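Long-range contacts in lipoate-protein ligase 1 (PDB 5T8U), which belongs to the lipoate-protein ligase family, pairing a catalytic domain that holds lipoic acid with a C-terminal domain: residues V89-G97 / A155-H166; D313-I323 / F338-N346. One frame throughout, in Å; residues are numbered along the deposited sequence.

Interaction 1. Residues V89-G97 / A155-H166. With LPA (lipoic acid), chain C.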
loop_
_atom_site.group_PDB
_atom_site.type_symbol
_atom_site.label_atom_id
_atom_site.label_comp_id
_atom_site.label_asym_id
_atom_site.label_seq_id
_atom_site.Cartn_x
_atom_site.Cartn_y
_atom_site.Cartn_z
ATOM N N VAL A 89 -7.472 9.194 10.831
ATOM C CA VAL A 89 -6.818 7.904 11.008
ATOM C C VAL A 89 -7.432 6.915 10.030
ATOM O O VAL A 89 -8.646 6.932 9.796
ATOM C CB VAL A 89 -6.954 7.399 12.461
ATOM C CG1 VAL A 89 -6.322 6.020 12.623
ATOM C CG2 VAL A 89 -6.320 8.393 13.427
ATOM N N ALA A 90 -6.593 6.054 9.458
ATOM C CA ALA A 90 -7.066 5.071 8.496
ATOM C C ALA A 90 -6.171 3.840 8.537
ATOM O O ALA A 90 -5.027 3.888 8.996
ATOM C CB ALA A 90 -7.106 5.650 7.078
ATOM N N ARG A 91 -6.720 2.730 8.050
ATOM C CA ARG A 91 -5.994 1.476 7.906
ATOM C C ARG A 91 -6.147 1.010 6.466
ATOM O O ARG A 91 -7.269 0.775 6.005
ATOM C CB ARG A 91 -6.517 0.413 8.879
ATOM C CG ARG A 91 -5.902 -0.974 8.695
ATOM C CD ARG A 91 -6.577 -1.999 9.594
ATOM N NE ARG A 91 -6.399 -1.690 11.012
ATOM C CZ ARG A 91 -5.431 -2.179 11.783
ATOM N NH1 ARG A 91 -4.526 -3.016 11.291
ATOM N NH2 ARG A 91 -5.366 -1.827 13.058
ATOM N N ARG A 92 -5.027 0.881 5.763
ATOM C CA ARG A 92 -5.053 0.476 4.369
ATOM C C ARG A 92 -5.095 -1.046 4.256
ATOM O O ARG A 92 -4.998 -1.778 5.246
ATOM C CB ARG A 92 -3.840 1.040 3.627
ATOM C CG ARG A 92 -2.502 0.676 4.250
ATOM C CD ARG A 92 -1.339 1.243 3.458
ATOM N NE ARG A 92 -0.056 0.809 4.007
ATOM C CZ ARG A 92 0.609 1.438 4.972
ATOM N NH1 ARG A 92 1.766 0.953 5.401
ATOM N NH2 ARG A 92 0.126 2.549 5.512
ATOM N N PHE A 93 -5.248 -1.524 3.022
ATOM C CA PHE A 93 -5.345 -2.950 2.748
ATOM C C PHE A 93 -3.997 -3.598 2.466
ATOM O O PHE A 93 -3.924 -4.830 2.392
ATOM C CB PHE A 93 -6.280 -3.191 1.557
ATOM C CG PHE A 93 -7.694 -2.736 1.793
ATOM C CD1 PHE A 93 -8.374 -3.111 2.940
ATOM C CD2 PHE A 93 -8.340 -1.926 0.871
ATOM C CE1 PHE A 93 -9.673 -2.693 3.161
ATOM C CE2 PHE A 93 -9.639 -1.503 1.089
ATOM C CZ PHE A 93 -10.306 -1.888 2.234
ATOM N N THR A 94 -2.937 -2.811 2.313
ATOM C CA THR A 94 -1.607 -3.335 2.055
ATOM C C THR A 94 -0.816 -3.411 3.359
ATOM O O THR A 94 -1.277 -2.999 4.425
ATOM C CB THR A 94 -0.875 -2.462 1.031
ATOM O OG1 THR A 94 -0.707 -1.141 1.559
ATOM C CG2 THR A 94 -1.651 -2.390 -0.272
ATOM N N GLY A 95 0.401 -3.950 3.264
ATOM C CA GLY A 95 1.301 -4.001 4.394
ATOM C C GLY A 95 2.141 -2.742 4.511
ATOM O O GLY A 95 1.978 -1.772 3.772
ATOM N N GLY A 96 3.055 -2.769 5.471
ATOM C CA GLY A 96 3.975 -1.676 5.707
ATOM C C GLY A 96 3.762 -1.055 7.071
ATOM O O GLY A 96 2.985 -1.541 7.898
ATOM N N GLY A 97 4.474 0.051 7.302
ATOM C CA GLY A 97 4.416 0.753 8.563
ATOM C C GLY A 97 3.487 1.957 8.520
ATOM O O GLY A 97 2.957 2.339 7.480
ATOM N N ALA A 155 3.955 0.212 -1.082
ATOM C CA ALA A 155 3.347 -0.998 -0.549
ATOM C C ALA A 155 2.555 -1.659 -1.668
ATOM O O ALA A 155 2.187 -1.016 -2.656
ATOM C CB ALA A 155 2.451 -0.706 0.660
ATOM N N PHE A 156 2.289 -2.956 -1.501
ATOM C CA PHE A 156 1.782 -3.774 -2.593
ATOM C C PHE A 156 0.638 -4.656 -2.114
ATOM O O PHE A 156 0.504 -4.954 -0.924
ATOM C CB PHE A 156 2.892 -4.650 -3.187
ATOM C CG PHE A 156 4.192 -3.926 -3.383
ATOM C CD1 PHE A 156 4.482 -3.308 -4.587
ATOM C CD2 PHE A 156 5.123 -3.859 -2.360
ATOM C CE1 PHE A 156 5.677 -2.641 -4.767
ATOM C CE2 PHE A 156 6.318 -3.191 -2.535
ATOM C CZ PHE A 156 6.595 -2.580 -3.741
ATOM N N LYS A 157 -0.188 -5.071 -3.072
ATOM C CA LYS A 157 -1.229 -6.063 -2.846
ATOM C C LYS A 157 -1.473 -6.798 -4.156
ATOM O O LYS A 157 -1.496 -6.183 -5.226
ATOM C CB LYS A 157 -2.528 -5.429 -2.337
ATOM C CG LYS A 157 -3.718 -6.377 -2.321
ATOM C CD LYS A 157 -4.839 -5.843 -1.443
ATOM C CE LYS A 157 -6.009 -6.814 -1.373
ATOM N NZ LYS A 157 -5.633 -8.121 -0.762
ATOM N N LYS A 158 -1.646 -8.114 -4.062
ATOM C CA LYS A 158 -1.828 -8.967 -5.227
ATOM C C LYS A 158 -3.219 -9.584 -5.206
ATOM O O LYS A 158 -3.765 -9.894 -4.143
ATOM C CB LYS A 158 -0.765 -10.076 -5.273
ATOM C CG LYS A 158 -0.854 -10.992 -6.487
ATOM C CD LYS A 158 -0.470 -10.277 -7.774
ATOM C CE LYS A 158 -0.768 -11.135 -8.993
ATOM N NZ LYS A 158 -0.121 -10.607 -10.225
ATOM N N ILE A 159 -3.785 -9.761 -6.400
ATOM C CA ILE A 159 -5.109 -10.345 -6.568
ATOM C C ILE A 159 -5.137 -11.072 -7.906
ATOM O O ILE A 159 -4.371 -10.761 -8.819
ATOM C CB ILE A 159 -6.220 -9.267 -6.465
ATOM C CG1 ILE A 159 -6.592 -9.058 -4.990
ATOM C CG2 ILE A 159 -7.449 -9.626 -7.315
ATOM C CD1 ILE A 159 -7.763 -8.127 -4.744
ATOM N N LYS A 160 -6.035 -12.055 -8.008
ATOM C CA LYS A 160 -6.118 -12.980 -9.136
ATOM C C LYS A 160 -5.590 -12.403 -10.443
ATOM O O LYS A 160 -4.667 -12.962 -11.044
ATOM C CB LYS A 160 -7.569 -13.430 -9.328
ATOM C CG LYS A 160 -7.742 -14.553 -10.336
ATOM C CD LYS A 160 -9.167 -15.090 -10.324
ATOM C CE LYS A 160 -9.229 -16.556 -10.718
ATOM N NZ LYS A 160 -10.253 -17.286 -9.925
ATOM N N ASP A 161 -6.164 -11.286 -10.890
ATOM C CA ASP A 161 -5.831 -10.702 -12.183
ATOM C C ASP A 161 -5.166 -9.337 -12.087
ATOM O O ASP A 161 -4.833 -8.757 -13.126
ATOM C CB ASP A 161 -7.097 -10.579 -13.040
ATOM C CG ASP A 161 -7.679 -11.925 -13.416
ATOM O OD1 ASP A 161 -6.896 -12.875 -13.625
ATOM O OD2 ASP A 161 -8.921 -12.032 -13.505
ATOM N N VAL A 162 -4.959 -8.806 -10.884
ATOM C CA VAL A 162 -4.504 -7.434 -10.708
ATOM C C VAL A 162 -3.340 -7.402 -9.730
ATOM O O VAL A 162 -3.312 -8.160 -8.755
ATOM C CB VAL A 162 -5.643 -6.523 -10.208
ATOM C CG1 VAL A 162 -5.200 -5.072 -10.211
ATOM C CG2 VAL A 162 -6.882 -6.705 -11.066
ATOM N N PHE A 163 -2.384 -6.515 -9.993
ATOM C CA PHE A 163 -1.304 -6.207 -9.067
ATOM C C PHE A 163 -1.327 -4.714 -8.781
ATOM O O PHE A 163 -1.349 -3.899 -9.715
ATOM C CB PHE A 163 0.058 -6.617 -9.629
ATOM C CG PHE A 163 1.218 -6.143 -8.800
ATOM C CD1 PHE A 163 1.533 -6.765 -7.602
ATOM C CD2 PHE A 163 1.991 -5.072 -9.217
ATOM C CE1 PHE A 163 2.599 -6.327 -6.837
ATOM C CE2 PHE A 163 3.058 -4.633 -8.457
ATOM C CZ PHE A 163 3.362 -5.259 -7.267
ATOM N N LEU A 164 -1.323 -4.363 -7.496
ATOM C CA LEU A 164 -1.437 -2.981 -7.048
ATOM C C LEU A 164 -0.171 -2.594 -6.298
ATOM O O LEU A 164 0.132 -3.169 -5.247
ATOM C CB LEU A 164 -2.670 -2.796 -6.160
ATOM C CG LEU A 164 -2.957 -1.380 -5.646
ATOM C CD1 LEU A 164 -4.451 -1.169 -5.473
ATOM C CD2 LEU A 164 -2.254 -1.111 -4.328
ATOM N N HIS A 165 0.558 -1.621 -6.838
ATOM C CA HIS A 165 1.752 -1.055 -6.213
ATOM C C HIS A 165 1.465 0.423 -5.967
ATOM O O HIS A 165 1.567 1.239 -6.888
ATOM C CB HIS A 165 2.978 -1.256 -7.106
ATOM C CG HIS A 165 4.174 -0.443 -6.708
ATOM N ND1 HIS A 165 5.298 -0.344 -7.499
ATOM C CD2 HIS A 165 4.427 0.301 -5.604
ATOM C CE1 HIS A 165 6.188 0.430 -6.903
ATOM N NE2 HIS A 165 5.683 0.835 -5.752
ATOM N N HIS A 166 1.117 0.775 -4.730
ATOM C CA HIS A 166 0.788 2.153 -4.389
ATOM C C HIS A 166 1.763 2.661 -3.338
ATOM O O HIS A 166 2.016 1.985 -2.334
ATOM C CB HIS A 166 -0.663 2.280 -3.902
ATOM C CG HIS A 166 -0.870 1.908 -2.467
ATOM N ND1 HIS A 166 -0.911 2.843 -1.456
ATOM C CD2 HIS A 166 -1.071 0.707 -1.876
ATOM C CE1 HIS A 166 -1.116 2.233 -0.301
ATOM N NE2 HIS A 166 -1.219 0.937 -0.529
HETATM C C1 LPA C . 6.446 1.975 4.005
HETATM O O1 LPA C . 7.341 2.852 4.127
HETATM C C2 LPA C . 5.467 2.044 2.837
HETATM O O2 LPA C . 6.362 1.039 4.844
HETATM C C3 LPA C . 4.548 3.249 3.025
HETATM C C4 LPA C . 3.346 3.142 2.090
HETATM C C5 LPA C . 2.305 4.179 2.508
HETATM C C6 LPA C . 1.129 4.039 1.754
HETATM S S6 LPA C . -0.049 4.677 2.514
HETATM C C7 LPA C . 1.286 5.018 0.043
HETATM C C8 LPA C . -0.120 5.696 -0.282
HETATM S S8 LPA C . -1.219 5.347 1.142
#

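Interaction 2. Residues D313-I323 / F338-N346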
loop_
_atom_site.group_PDB
_atom_site.type_symbol
_atom_site.label_atom_id
_atom_site.label_comp_id
_atom_site.label_asym_id
_atom_site.label_seq_id
_atom_site.Cartn_x
_atom_site.Cartn_y
_atom_site.Cartn_z
ATOM N N ASP A 313 4.741 -8.423 2.904
ATOM C CA ASP A 313 4.191 -9.655 2.342
ATOM C C ASP A 313 2.949 -10.038 3.144
ATOM O O ASP A 313 2.975 -10.886 4.039
ATOM C CB ASP A 313 5.239 -10.761 2.350
ATOM C CG ASP A 313 4.936 -11.860 1.351
ATOM O OD1 ASP A 313 3.754 -12.241 1.221
ATOM O OD2 ASP A 313 5.882 -12.338 0.689
ATOM N N ILE A 314 1.836 -9.380 2.808
ATOM C CA ILE A 314 0.571 -9.639 3.491
ATOM C C ILE A 314 0.103 -11.070 3.255
ATOM O O ILE A 314 -0.491 -11.693 4.144
ATOM C CB ILE A 314 -0.489 -8.612 3.042
ATOM C CG1 ILE A 314 -0.637 -8.608 1.514
ATOM C CG2 ILE A 314 -0.120 -7.225 3.560
ATOM C CD1 ILE A 314 -1.751 -7.715 0.994
ATOM N N ASN A 315 0.356 -11.612 2.062
ATOM C CA ASN A 315 -0.005 -12.998 1.780
ATOM C C ASN A 315 0.658 -13.947 2.771
ATOM O O ASN A 315 -0.007 -14.780 3.399
ATOM C CB ASN A 315 0.392 -13.347 0.344
ATOM C CG ASN A 315 0.304 -14.832 0.053
ATOM O OD1 ASN A 315 1.265 -15.575 0.257
ATOM N ND2 ASN A 315 -0.849 -15.271 -0.440
ATOM N N LEU A 316 1.979 -13.829 2.920
ATOM C CA LEU A 316 2.702 -14.630 3.901
ATOM C C LEU A 316 2.031 -14.558 5.265
ATOM O O LEU A 316 1.876 -15.576 5.947
ATOM C CB LEU A 316 4.155 -14.147 3.974
ATOM C CG LEU A 316 5.143 -14.748 4.984
ATOM C CD1 LEU A 316 5.075 -14.032 6.333
ATOM C CD2 LEU A 316 4.955 -16.252 5.144
ATOM N N ILE A 317 1.593 -13.363 5.666
ATOM C CA ILE A 317 1.097 -13.172 7.025
ATOM C C ILE A 317 -0.287 -13.781 7.190
ATOM O O ILE A 317 -0.616 -14.311 8.256
ATOM C CB ILE A 317 1.120 -11.677 7.388
ATOM C CG1 ILE A 317 2.560 -11.280 7.724
ATOM C CG2 ILE A 317 0.156 -11.370 8.548
ATOM C CD1 ILE A 317 2.728 -9.874 8.194
ATOM N N ASP A 318 -1.128 -13.707 6.157
ATOM C CA ASP A 318 -2.410 -14.401 6.230
ATOM C C ASP A 318 -2.203 -15.910 6.275
ATOM O O ASP A 318 -2.851 -16.613 7.067
ATOM C CB ASP A 318 -3.292 -14.006 5.046
ATOM C CG ASP A 318 -3.794 -12.579 5.145
ATOM O OD1 ASP A 318 -4.035 -12.111 6.279
ATOM O OD2 ASP A 318 -3.949 -11.925 4.093
ATOM N N HIS A 319 -1.289 -16.426 5.448
ATOM C CA HIS A 319 -0.961 -17.844 5.509
ATOM C C HIS A 319 -0.460 -18.241 6.891
ATOM O O HIS A 319 -0.708 -19.365 7.339
ATOM C CB HIS A 319 0.074 -18.188 4.438
ATOM C CG HIS A 319 -0.510 -18.367 3.071
ATOM N ND1 HIS A 319 0.130 -17.944 1.926
ATOM C CD2 HIS A 319 -1.672 -18.931 2.665
ATOM C CE1 HIS A 319 -0.614 -18.236 0.875
ATOM N NE2 HIS A 319 -1.713 -18.835 1.295
ATOM N N LEU A 320 0.243 -17.340 7.584
ATOM C CA LEU A 320 0.573 -17.599 8.982
ATOM C C LEU A 320 -0.686 -17.615 9.840
ATOM O O LEU A 320 -0.857 -18.503 10.684
ATOM C CB LEU A 320 1.559 -16.552 9.506
ATOM C CG LEU A 320 2.951 -16.478 8.867
ATOM C CD1 LEU A 320 3.844 -15.540 9.667
ATOM C CD2 LEU A 320 3.596 -17.851 8.743
ATOM N N LYS A 321 -1.582 -16.647 9.632
ATOM C CA LYS A 321 -2.827 -16.598 10.387
ATOM C C LYS A 321 -3.646 -17.871 10.235
ATOM O O LYS A 321 -4.470 -18.171 11.107
ATOM C CB LYS A 321 -3.664 -15.394 9.948
ATOM C CG LYS A 321 -3.354 -14.106 10.696
ATOM C CD LYS A 321 -4.035 -12.913 10.040
ATOM C CE LYS A 321 -3.918 -11.655 10.888
ATOM N NZ LYS A 321 -4.927 -11.619 11.983
ATOM N N SER A 322 -3.442 -18.630 9.156
ATOM C CA SER A 322 -4.166 -19.887 8.999
ATOM C C SER A 322 -3.853 -20.893 10.101
ATOM O O SER A 322 -4.513 -21.936 10.167
ATOM C CB SER A 322 -3.854 -20.510 7.636
ATOM O OG SER A 322 -2.535 -21.023 7.598
ATOM N N ILE A 323 -2.869 -20.616 10.962
ATOM C CA ILE A 323 -2.545 -21.542 12.043
ATOM C C ILE A 323 -3.611 -21.507 13.130
ATOM O O ILE A 323 -3.799 -22.489 13.856
ATOM C CB ILE A 323 -1.153 -21.224 12.625
ATOM C CG1 ILE A 323 -0.692 -22.359 13.547
ATOM C CG2 ILE A 323 -1.180 -19.904 13.381
ATOM C CD1 ILE A 323 0.703 -22.177 14.125
ATOM N N PHE A 338 2.576 -28.448 9.859
ATOM C CA PHE A 338 1.706 -27.387 9.367
ATOM C C PHE A 338 2.463 -26.430 8.454
ATOM O O PHE A 338 1.938 -26.004 7.418
ATOM C CB PHE A 338 1.086 -26.627 10.539
ATOM C CG PHE A 338 0.365 -25.379 10.126
ATOM C CD1 PHE A 338 0.841 -24.134 10.497
ATOM C CD2 PHE A 338 -0.777 -25.449 9.347
ATOM C CE1 PHE A 338 0.185 -22.984 10.109
ATOM C CE2 PHE A 338 -1.439 -24.301 8.957
ATOM C CZ PHE A 338 -0.957 -23.068 9.339
ATOM N N PHE A 339 3.696 -26.076 8.820
ATOM C CA PHE A 339 4.500 -25.235 7.940
ATOM C C PHE A 339 4.859 -25.958 6.651
ATOM O O PHE A 339 4.942 -25.327 5.591
ATOM C CB PHE A 339 5.765 -24.772 8.660
ATOM C CG PHE A 339 5.558 -23.561 9.518
ATOM C CD1 PHE A 339 5.716 -22.290 8.993
ATOM C CD2 PHE A 339 5.194 -23.692 10.847
ATOM C CE1 PHE A 339 5.521 -21.173 9.778
ATOM C CE2 PHE A 339 4.998 -22.577 11.636
ATOM C CZ PHE A 339 5.162 -21.316 11.101
ATOM N N LYS A 340 5.069 -27.274 6.714
ATOM C CA LYS A 340 5.344 -28.033 5.501
ATOM C C LYS A 340 4.143 -28.035 4.566
ATOM O O LYS A 340 4.303 -28.162 3.347
ATOM C CB LYS A 340 5.737 -29.467 5.856
ATOM C CG LYS A 340 6.520 -30.183 4.768
ATOM C CD LYS A 340 6.500 -31.693 4.958
ATOM C CE LYS A 340 7.745 -32.340 4.374
ATOM N NZ LYS A 340 7.544 -33.783 4.072
ATOM N N LYS A 341 2.934 -27.893 5.114
ATOM C CA LYS A 341 1.727 -27.945 4.299
ATOM C C LYS A 341 1.496 -26.672 3.495
ATOM O O LYS A 341 0.738 -26.704 2.518
ATOM C CB LYS A 341 0.509 -28.216 5.184
ATOM N N LEU A 342 2.125 -25.562 3.873
ATOM C CA LEU A 342 1.892 -24.292 3.200
ATOM C C LEU A 342 2.715 -24.190 1.920
ATOM O O LEU A 342 3.841 -24.687 1.844
ATOM C CB LEU A 342 2.243 -23.124 4.124
ATOM C CG LEU A 342 1.511 -23.039 5.462
ATOM C CD1 LEU A 342 2.228 -22.060 6.377
ATOM C CD2 LEU A 342 0.063 -22.624 5.263
ATOM N N ASN A 343 2.135 -23.540 0.912
ATOM C CA ASN A 343 2.851 -23.129 -0.292
ATOM C C ASN A 343 2.665 -21.623 -0.432
ATOM O O ASN A 343 1.580 -21.157 -0.796
ATOM C CB ASN A 343 2.345 -23.872 -1.530
ATOM C CG ASN A 343 0.854 -23.702 -1.746
ATOM O OD1 ASN A 343 0.074 -23.703 -0.793
ATOM N ND2 ASN A 343 0.451 -23.548 -3.002
ATOM N N VAL A 344 3.719 -20.868 -0.137
ATOM C CA VAL A 344 3.635 -19.421 -0.026
ATOM C C VAL A 344 4.426 -18.780 -1.164
ATOM O O VAL A 344 5.148 -19.445 -1.906
ATOM C CB VAL A 344 4.138 -18.920 1.342
ATOM C CG1 VAL A 344 3.270 -19.469 2.457
ATOM C CG2 VAL A 344 5.595 -19.315 1.558
ATOM N N GLU A 345 4.276 -17.461 -1.293
ATOM C CA GLU A 345 5.041 -16.719 -2.288
ATOM C C GLU A 345 6.532 -16.757 -1.971
ATOM O O GLU A 345 7.354 -17.067 -2.840
ATOM C CB GLU A 345 4.546 -15.272 -2.358
ATOM C CG GLU A 345 3.583 -14.984 -3.501
ATOM C CD GLU A 345 2.283 -15.756 -3.393
ATOM O OE1 GLU A 345 2.075 -16.443 -2.370
ATOM O OE2 GLU A 345 1.464 -15.674 -4.332
ATOM N N ASN A 346 6.896 -16.447 -0.729
ATOM C CA ASN A 346 8.290 -16.379 -0.298
ATOM C C ASN A 346 8.547 -17.533 0.666
ATOM O O ASN A 346 8.099 -17.498 1.818
ATOM C CB ASN A 346 8.586 -15.030 0.357
ATOM C CG ASN A 346 10.071 -14.783 0.547
ATOM O OD1 ASN A 346 10.863 -15.722 0.640
ATOM N ND2 ASN A 346 10.458 -13.513 0.606
#

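Interaction 1. Residues V89-G97 / A155-H166
At the lipoic acid pocket, the loop following strand 88-90 is joined to a beta-hairpin by a bond between Thr94 and His166. Thr94 OG1 lies 3.0 Å from His166 NE2, a hydrogen bond in which either atom could be the donor, and the two side chains approach from opposite directions. With OG1 between the backbone N and the carbonyl carbon (chi1 62°), CG2 stands anti to the carbonyl carbon, 3.4 Å from Phe156 O and also touching Lys157 CB and Leu164 CD2. Ala155 CB packs 3.3 Å from both Thr94 OG1 and Gly95 O.

The hairpin's strands 150-159 and 162-170 are hydrogen-bonded and joined by a type I turn from Ile159 to Val162, within the large mixed sheet of the catalytic domain. Arg92 secures the loop's curve: NE and NH1 both donate to Gly95 O from the same face of that carbonyl, and NH1 makes a nearly straight bond to Gly97 O (2.8 Å, 173°). These acceptors stay within 5° of the guanidinium plane, which fixes its rotation and turns one face to lipoic acid, whose C5 stands 4.0 Å above it. His166 meets the ligand with its ring edge, ND1 being 3.2 Å from C8 of lipoic acid.

Interaction 2. Residues D313-I323 / F338-N346
Phe338 meets Ser322 with its ring edge: Ser322 OG lies close to the ring plane, 3.1 Å from Phe338 CZ. Ile323 approaches the same ring obliquely, its CB 3.3 Å from Phe338 CE1, with CG1 following along the CE1-CD1 side. The ring gets there because Phe338 CG is anti to the backbone N (chi1 170°), which carries it across to Ser322 and Ile323. Phe339, next in the chain, also takes its partner at an oblique angle, Leu320 CD2 reaching to 4.0 Å from Phe339 CE1. The His319 ring is met obliquely too: Val344 CG1 comes to 3.5 Å from His319 ND1, and the two side chains run antiparallel as they pass.

Leu342 packs beside them, its CD2 3.9 Å from His319 O and also touching Ser322 OG. At the polar end, the Asn315 amide and the Glu345 carboxylate cross nearly at a right angle, their planes 65° apart. Asp313 and Asn346 meet at a slant, with OD2 of Asp313 3.8 Å from Asn346 CB.

Both of these last residues are N-caps. Asp313 OD1 accepts from Leu316 N at 2.9 Å, the donor standing above the carboxylate plane, and Asn346 OD1 accepts from Tyr349 N at the start of helix 347-357. Helix 314-321 also lies on strand 302-309, through Leu320 and Ile307 among others, while Leu316 and Leu320 touch Leu350. Helix 314-321 thus packs against the last turn of helix 332-341 and the loop leading to helix 347-357, beside the three-stranded antiparallel sheet, in the C-terminal region of the lipoate-protein ligase family.

Overall arrangement
From the N terminus, interaction 1 comes first: residues 89-97 and 155-166 close a loop of 57 intervening residues, 16 of them helical and 21 in strands, and so tie the lipoic acid pocket to the large sheet. Interaction 2 opens only after this loop has closed and spans just 14 residues between 313-323 and 338-346, joining helix 314-321 to helix 332-341 and the loop after it. The two are therefore in series, neither nested nor crossed. Their centres are about 17 Å apart, yet they touch through Ile314, whose CG2 lies 3.3 Å from Gly95 N and whose CD1 packs on Phe93 O and Phe156 O. Asp318 also forms a salt bridge with Lys69, another tie between the two family regions.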